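Local coordinates for putative esterase (Bacteroides intestinalis DSM 17393, PDB 5VOL), which probably hydrolyses ferulate esters of arabinoxylan as a carbohydrate esterase of family 1, working alongside xylanases, at residues T110-Y113 against T114-P118; H252-E255 against Y256-S259. All blocks are in the same frame, centred on the assembly; numbering follows the deposited sequence.

Contact 1: T110-Y113 against T114-P118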
ATOM      1  N   THR C 110     -38.360  -2.955   6.520  1.00 24.67           N
ATOM      2  CA  THR C 110     -39.300  -4.047   6.346  1.00 23.29           C
ATOM      3  C   THR C 110     -39.278  -4.492   4.889  1.00 22.17           C
ATOM      4  O   THR C 110     -39.344  -5.685   4.596  1.00 23.37           O
ATOM      5  CB  THR C 110     -40.749  -3.636   6.764  1.00 25.78           C
ATOM      6  OG1 THR C 110     -40.770  -3.344   8.165  1.00 25.42           O
ATOM      7  CG2 THR C 110     -41.724  -4.753   6.470  1.00 23.82           C
ATOM      8  N   PHE C 111     -39.162  -3.527   3.977  1.00 21.90           N
ATOM      9  CA  PHE C 111     -39.000  -3.846   2.561  1.00 23.80           C
ATOM     10  C   PHE C 111     -37.713  -4.662   2.347  1.00 26.52           C
ATOM     11  O   PHE C 111     -37.699  -5.652   1.615  1.00 25.59           O
ATOM     12  CB  PHE C 111     -38.957  -2.571   1.710  1.00 22.31           C
ATOM     13  CG  PHE C 111     -38.128  -2.706   0.450  1.00 25.21           C
ATOM     14  CD1 PHE C 111     -38.585  -3.456  -0.620  1.00 25.75           C
ATOM     15  CD2 PHE C 111     -36.888  -2.090   0.351  1.00 22.79           C
ATOM     16  CE1 PHE C 111     -37.830  -3.586  -1.769  1.00 26.88           C
ATOM     17  CE2 PHE C 111     -36.133  -2.195  -0.795  1.00 23.43           C
ATOM     18  CZ  PHE C 111     -36.590  -2.954  -1.856  1.00 28.69           C
ATOM     19  N   PHE C 112     -36.632  -4.222   2.982  1.00 26.40           N
ATOM     20  CA  PHE C 112     -35.324  -4.860   2.786  1.00 25.98           C
ATOM     21  C   PHE C 112     -35.367  -6.337   3.190  1.00 22.06           C
ATOM     22  O   PHE C 112     -34.991  -7.219   2.419  1.00 26.79           O
ATOM     23  CB  PHE C 112     -34.243  -4.126   3.582  1.00 25.22           C
ATOM     24  CG  PHE C 112     -32.858  -4.670   3.350  1.00 27.08           C
ATOM     25  CD1 PHE C 112     -32.381  -5.726   4.112  1.00 25.46           C
ATOM     26  CD2 PHE C 112     -32.054  -4.143   2.351  1.00 26.44           C
ATOM     27  CE1 PHE C 112     -31.094  -6.245   3.896  1.00 28.23           C
ATOM     28  CE2 PHE C 112     -30.772  -4.652   2.116  1.00 29.40           C
ATOM     29  CZ  PHE C 112     -30.295  -5.706   2.890  1.00 28.29           C
ATOM     30  N   TYR C 113     -35.846  -6.601   4.398  1.00 27.24           N
ATOM     31  CA  TYR C 113     -35.822  -7.954   4.963  1.00 27.82           C
ATOM     32  C   TYR C 113     -36.954  -8.890   4.561  1.00 33.19           C
ATOM     33  O   TYR C 113     -36.761 -10.111   4.590  1.00 28.10           O
ATOM     34  CB  TYR C 113     -35.789  -7.874   6.486  1.00 26.58           C
ATOM     35  CG  TYR C 113     -34.441  -7.415   6.931  1.00 27.27           C
ATOM     36  CD1 TYR C 113     -33.353  -8.290   6.916  1.00 29.49           C
ATOM     37  CD2 TYR C 113     -34.228  -6.101   7.300  1.00 26.52           C
ATOM     38  CE1 TYR C 113     -32.088  -7.862   7.289  1.00 25.41           C
ATOM     39  CE2 TYR C 113     -32.972  -5.665   7.671  1.00 28.86           C
ATOM     40  CZ  TYR C 113     -31.909  -6.550   7.664  1.00 26.81           C
ATOM     41  OH  TYR C 113     -30.666  -6.105   8.035  1.00 26.48           O
ATOM     42  N   THR C 114     -38.125  -8.359   4.196  1.00 26.12           N
ATOM     43  CA  THR C 114     -39.235  -9.271   3.894  1.00 27.93           C
ATOM     44  C   THR C 114     -39.508  -9.352   2.407  1.00 27.02           C
ATOM     45  O   THR C 114     -40.188 -10.269   1.961  1.00 28.51           O
ATOM     46  CB  THR C 114     -40.553  -8.871   4.610  1.00 31.83           C
ATOM     47  OG1 THR C 114     -41.041  -7.648   4.055  1.00 27.71           O
ATOM     48  CG2 THR C 114     -40.330  -8.692   6.115  1.00 29.19           C
ATOM     49  N   GLU C 115     -38.991  -8.397   1.635  1.00 24.63           N
ATOM     50  CA  GLU C 115     -39.217  -8.395   0.185  1.00 25.67           C
ATOM     51  C   GLU C 115     -37.909  -8.444  -0.627  1.00 28.87           C
ATOM     52  O   GLU C 115     -37.731  -9.304  -1.497  1.00 28.12           O
ATOM     53  CB  GLU C 115     -40.017  -7.160  -0.234  1.00 27.08           C
ATOM     54  CG  GLU C 115     -41.460  -7.111   0.274  1.00 31.15           C
ATOM     55  CD  GLU C 115     -42.199  -5.874  -0.219  1.00 36.16           C
ATOM     56  OE1 GLU C 115     -41.632  -4.761  -0.142  1.00 34.36           O
ATOM     57  OE2 GLU C 115     -43.345  -6.014  -0.699  1.00 38.41           O
ATOM     58  N   PHE C 116     -37.006  -7.505  -0.359  1.00 26.57           N
ATOM     59  CA  PHE C 116     -35.804  -7.371  -1.189  1.00 24.32           C
ATOM     60  C   PHE C 116     -34.865  -8.558  -1.020  1.00 22.99           C
ATOM     61  O   PHE C 116     -34.516  -9.210  -1.995  1.00 23.66           O
ATOM     62  CB  PHE C 116     -35.065  -6.069  -0.873  1.00 24.70           C
ATOM     63  CG  PHE C 116     -33.925  -5.772  -1.819  1.00 23.65           C
ATOM     64  CD1 PHE C 116     -34.170  -5.500  -3.150  1.00 21.45           C
ATOM     65  CD2 PHE C 116     -32.611  -5.762  -1.367  1.00 26.09           C
ATOM     66  CE1 PHE C 116     -33.126  -5.213  -4.028  1.00 24.76           C
ATOM     67  CE2 PHE C 116     -31.552  -5.479  -2.237  1.00 24.25           C
ATOM     68  CZ  PHE C 116     -31.809  -5.208  -3.569  1.00 22.37           C
ATOM     69  N   LEU C 117     -34.473  -8.843   0.217  1.00 24.64           N
ATOM     70  CA  LEU C 117     -33.481  -9.893   0.473  1.00 24.06           C
ATOM     71  C   LEU C 117     -33.940 -11.274  -0.032  1.00 26.87           C
ATOM     72  O   LEU C 117     -33.192 -11.953  -0.728  1.00 27.40           O
ATOM     73  CB  LEU C 117     -33.141  -9.934   1.964  1.00 22.50           C
ATOM     74  CG  LEU C 117     -31.973 -10.820   2.393  1.00 28.10           C
ATOM     75  CD1 LEU C 117     -31.244 -10.197   3.561  1.00 27.77           C
ATOM     76  CD2 LEU C 117     -32.479 -12.215   2.765  1.00 27.74           C
ATOM     77  N   PRO C 118     -35.185 -11.691   0.286  1.00 30.61           N
ATOM     78  CA  PRO C 118     -35.612 -12.994  -0.245  1.00 27.33           C
ATOM     79  C   PRO C 118     -35.638 -13.053  -1.770  1.00 24.88           C
ATOM     80  O   PRO C 118     -35.252 -14.068  -2.345  1.00 29.94           O
ATOM     81  CB  PRO C 118     -37.022 -13.161   0.336  1.00 32.98           C
ATOM     82  CG  PRO C 118     -36.988 -12.385   1.601  1.00 32.40           C
ATOM     83  CD  PRO C 118     -36.118 -11.178   1.302  1.00 28.43           C
TER

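Contact 2: H252-E255 against Y256-S259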
ATOM      1  N   HIS C 252     -14.762  12.944   2.625  1.00 23.73           N
ATOM      2  CA  HIS C 252     -16.040  12.325   2.319  1.00 22.52           C
ATOM      3  C   HIS C 252     -16.161  12.275   0.810  1.00 23.37           C
ATOM      4  O   HIS C 252     -16.939  13.027   0.228  1.00 20.49           O
ATOM      5  CB  HIS C 252     -17.198  13.139   2.936  1.00 23.34           C
ATOM      6  CG  HIS C 252     -18.369  12.316   3.372  1.00 22.54           C
ATOM      7  ND1 HIS C 252     -18.295  11.404   4.401  1.00 21.08           N
ATOM      8  CD2 HIS C 252     -19.656  12.292   2.939  1.00 21.58           C
ATOM      9  CE1 HIS C 252     -19.477  10.836   4.570  1.00 23.22           C
ATOM     10  NE2 HIS C 252     -20.321  11.369   3.701  1.00 21.13           N
ATOM     11  N   ASP C 253     -15.398  11.398   0.163  1.00 19.90           N
ATOM     12  CA  ASP C 253     -15.342  11.432  -1.294  1.00 20.31           C
ATOM     13  C   ASP C 253     -15.165  10.052  -1.910  1.00 19.99           C
ATOM     14  O   ASP C 253     -14.838   9.083  -1.214  1.00 20.25           O
ATOM     15  CB  ASP C 253     -14.216  12.371  -1.753  1.00 20.64           C
ATOM     16  CG  ASP C 253     -12.852  11.944  -1.230  1.00 23.56           C
ATOM     17  OD1 ASP C 253     -12.409  10.837  -1.591  1.00 22.58           O
ATOM     18  OD2 ASP C 253     -12.224  12.707  -0.461  1.00 24.96           O
ATOM     19  N   TRP C 254     -15.381   9.967  -3.219  1.00 18.68           N
ATOM     20  CA  TRP C 254     -15.405   8.673  -3.890  1.00 20.62           C
ATOM     21  C   TRP C 254     -14.028   8.044  -4.080  1.00 21.47           C
ATOM     22  O   TRP C 254     -13.928   6.826  -4.253  1.00 21.53           O
ATOM     23  CB  TRP C 254     -16.140   8.783  -5.233  1.00 19.79           C
ATOM     24  CG  TRP C 254     -17.572   8.438  -4.998  1.00 24.15           C
ATOM     25  CD1 TRP C 254     -18.611   9.310  -4.810  1.00 25.01           C
ATOM     26  CD2 TRP C 254     -18.118   7.118  -4.824  1.00 23.24           C
ATOM     27  NE1 TRP C 254     -19.773   8.613  -4.561  1.00 24.74           N
ATOM     28  CE2 TRP C 254     -19.493   7.267  -4.560  1.00 26.41           C
ATOM     29  CE3 TRP C 254     -17.573   5.823  -4.883  1.00 21.53           C
ATOM     30  CZ2 TRP C 254     -20.340   6.172  -4.359  1.00 24.81           C
ATOM     31  CZ3 TRP C 254     -18.410   4.735  -4.684  1.00 21.30           C
ATOM     32  CH2 TRP C 254     -19.785   4.919  -4.422  1.00 24.27           C
ATOM     33  N   GLU C 255     -12.959   8.829  -4.010  1.00 19.18           N
ATOM     34  CA  GLU C 255     -11.647   8.186  -3.999  1.00 20.54           C
ATOM     35  C   GLU C 255     -11.503   7.381  -2.717  1.00 20.64           C
ATOM     36  O   GLU C 255     -10.911   6.306  -2.719  1.00 20.86           O
ATOM     37  CB  GLU C 255     -10.503   9.200  -4.126  1.00 22.35           C
ATOM     38  CG  GLU C 255     -10.250   9.666  -5.551  1.00 22.06           C
ATOM     39  CD  GLU C 255      -9.888   8.531  -6.498  1.00 24.87           C
ATOM     40  OE1 GLU C 255      -8.781   7.945  -6.369  1.00 22.44           O
ATOM     41  OE2 GLU C 255     -10.716   8.206  -7.383  1.00 24.87           O
ATOM     42  N   TYR C 256     -12.049   7.891  -1.617  1.00 17.95           N
ATOM     43  CA  TYR C 256     -12.003   7.154  -0.364  1.00 20.31           C
ATOM     44  C   TYR C 256     -12.818   5.847  -0.436  1.00 20.67           C
ATOM     45  O   TYR C 256     -12.411   4.828   0.105  1.00 19.46           O
ATOM     46  CB  TYR C 256     -12.516   8.009   0.806  1.00 19.55           C
ATOM     47  CG  TYR C 256     -11.954   7.540   2.128  1.00 21.27           C
ATOM     48  CD1 TYR C 256     -10.685   7.952   2.547  1.00 22.75           C
ATOM     49  CD2 TYR C 256     -12.659   6.656   2.939  1.00 19.29           C
ATOM     50  CE1 TYR C 256     -10.140   7.508   3.753  1.00 21.62           C
ATOM     51  CE2 TYR C 256     -12.114   6.204   4.150  1.00 20.38           C
ATOM     52  CZ  TYR C 256     -10.856   6.636   4.545  1.00 21.36           C
ATOM     53  OH  TYR C 256     -10.302   6.211   5.740  1.00 20.19           O
ATOM     54  N   TRP C 257     -13.960   5.889  -1.109  1.00 18.39           N
ATOM     55  CA  TRP C 257     -14.909   4.774  -1.072  1.00 17.51           C
ATOM     56  C   TRP C 257     -14.523   3.730  -2.109  1.00 18.95           C
ATOM     57  O   TRP C 257     -14.618   2.536  -1.853  1.00 18.68           O
ATOM     58  CB  TRP C 257     -16.346   5.291  -1.276  1.00 18.23           C
ATOM     59  CG  TRP C 257     -16.709   6.239  -0.169  1.00 20.38           C
ATOM     60  CD1 TRP C 257     -16.352   6.125   1.149  1.00 20.16           C
ATOM     61  CD2 TRP C 257     -17.425   7.481  -0.281  1.00 18.07           C
ATOM     62  NE1 TRP C 257     -16.807   7.211   1.856  1.00 21.41           N
ATOM     63  CE2 TRP C 257     -17.470   8.056   1.005  1.00 19.08           C
ATOM     64  CE3 TRP C 257     -18.031   8.158  -1.340  1.00 19.27           C
ATOM     65  CZ2 TRP C 257     -18.105   9.282   1.262  1.00 21.01           C
ATOM     66  CZ3 TRP C 257     -18.669   9.378  -1.082  1.00 21.61           C
ATOM     67  CH2 TRP C 257     -18.699   9.919   0.202  1.00 20.72           C
ATOM     68  N   HIS C 258     -14.026   4.171  -3.260  1.00 18.84           N
ATOM     69  CA  HIS C 258     -13.476   3.211  -4.219  1.00 22.75           C
ATOM     70  C   HIS C 258     -12.251   2.456  -3.647  1.00 21.61           C
ATOM     71  O   HIS C 258     -12.158   1.227  -3.732  1.00 19.28           O
ATOM     72  CB  HIS C 258     -13.096   3.919  -5.525  1.00 21.49           C
ATOM     73  CG  HIS C 258     -12.114   3.157  -6.356  1.00 19.84           C
ATOM     74  ND1 HIS C 258     -10.754   3.408  -6.332  1.00 19.68           N
ATOM     75  CD2 HIS C 258     -12.286   2.149  -7.244  1.00 19.72           C
ATOM     76  CE1 HIS C 258     -10.137   2.577  -7.146  1.00 16.38           C
ATOM     77  NE2 HIS C 258     -11.045   1.805  -7.720  1.00 19.91           N
ATOM     78  N   SER C 259     -11.309   3.189  -3.064  1.00 21.04           N
ATOM     79  CA  SER C 259     -10.130   2.552  -2.494  1.00 21.10           C
ATOM     80  C   SER C 259     -10.519   1.656  -1.303  1.00 23.57           C
ATOM     81  O   SER C 259      -9.873   0.643  -1.052  1.00 21.15           O
ATOM     82  CB  SER C 259      -9.090   3.606  -2.088  1.00 21.07           C
ATOM     83  OG  SER C 259      -9.580   4.442  -1.060  1.00 17.42           O
TER
HETATM   84  O   HOH W   1      -9.223   5.420  -5.059  1.00 24.67           O

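Contact 1: T110-Y113 against T114-P118
Phe111 and Phe116 meet because each holds its CG roughly anti to the backbone N, chi1 150° and -172°, which turns both rings to the same flank of helix 108-123. This helix, part of an alpha/beta-hydrolase fold, makes a wider, pi-type turn at 114-116. CB of Phe116 lies over one face of the Phe111 ring, near its rim, a CH-pi contact 4.0 Å from the centroid. The two rings are oblique, and so are those of Phe112 and Phe116, where CE2 of Phe112 is 4.1 Å from CD2 of Phe116. The three phenylalanines thus form an aromatic cluster on the buried side. Tyr48 and Tyr148 continue it beyond Phe112, while Val85 and Pro87 of strand 83-87 pack on Phe116. CE1 of Phe112 also touches CD1 of Leu117.

The backbone bonds define the wide turn. Phe116 N bonds to Phe111 O at 2.8 Å, and Leu117 N bonds to Phe112 O in the same five-residue step. Both are nearly straight. Phe111 O is gripped a second time by Glu115 N, which comes from above the carbonyl plane. Pro118 has no N-H to give, and its CD packs 3.5 Å from Tyr113 O instead.

At the edge of the Phe111 ring, Glu115 OE1 lies near the ring plane, 3.3 Å from CD1 of Phe111. The carboxylate stands almost perpendicular to the ring. Ser19 OG holds OE1 and Lys20 N holds OE2, which ties the helix to the end of strand 11-19 and the residue that follows it.

On the more exposed side, Thr114 OG1 folds back on the helix and donates to Thr110 O at 2.7 Å. Thr114 N reaches the same oxygen from the opposite face of its carbonyl plane.

Contact 2: H252-E255 against Y256-S259
Trp257 meets two aromatic rings with the edge of its six-membered ring, at the start of helix 254-271. Both contacts are edge-to-face. Its CZ2 sits over the centre of the His252 ring, 3.7 Å from CG of His252, with the planes 89° apart. At the opposite edge of the six-membered ring, CE3 stands over the Trp254 face, 3.6 Å from CD2 of Trp254 and offset toward the rim. The first torsion of Trp257, -61°, keeps its CG beside the backbone N and lays the indole back along the preceding turn. One indole face therefore receives Asp253 O, which lies 3.2 Å from CD2 of Trp257. NE1 of Trp257 bonds to Ser163 OG.

Among the hydrogen bonds, Asp253 is the N-cap. Its OD1 accepts from Tyr256 N at 3.0 Å and is met nearly along the C-O axis. One turn on, His258 N gives a straight bond to Trp254 O, 2.8 Å, and Ser259 N bonds to Glu255 O.

A water joins the polar side. It donates to Glu255 O and to Glu255 OE1, and it lies in the plane of the His258 ring, 2.8 Å from ND1 of His258.

Charged and polar contacts reach further: Arg72 of the second subunit forms a salt bridge with Asp253 OD1, Tyr262 OH and His258 NE2 of that subunit bond to Glu255 OE1, His258 NE2 in turn bonds to Glu255 OE1 of the second subunit, and Arg63 of the same chain pairs with Glu255 OE2.

The chemistry is consistent with a Ser-His-Asp triad, the serine probably on a nucleophile elbow. The edge of Trp257 lies against the face of the His252 imidazole, so this contact uses neither ring nitrogen, and NE2 bonds to Ser139 OG and ND1 to Asp223 OD2.

How the contacts relate
Both are local contacts, one inside helix 108-123 and one where a loop runs into helix 254-271, on opposite sides of the chain's centre. Their nearest atoms are about 16 Å apart, so they do not touch. Each mixes buried and more exposed residues. Contact 1 lies away from the annotated sites, and its chemistry is mainly an aromatic cluster, partly packed on the central sheet. No other subunit touches it. Contact 2 lies beside the probable active site and at a subunit interface. It is richer in charge and in polar side-chain bonds. Contact 1 includes a widened helical turn, whereas contact 2 caps a helix start.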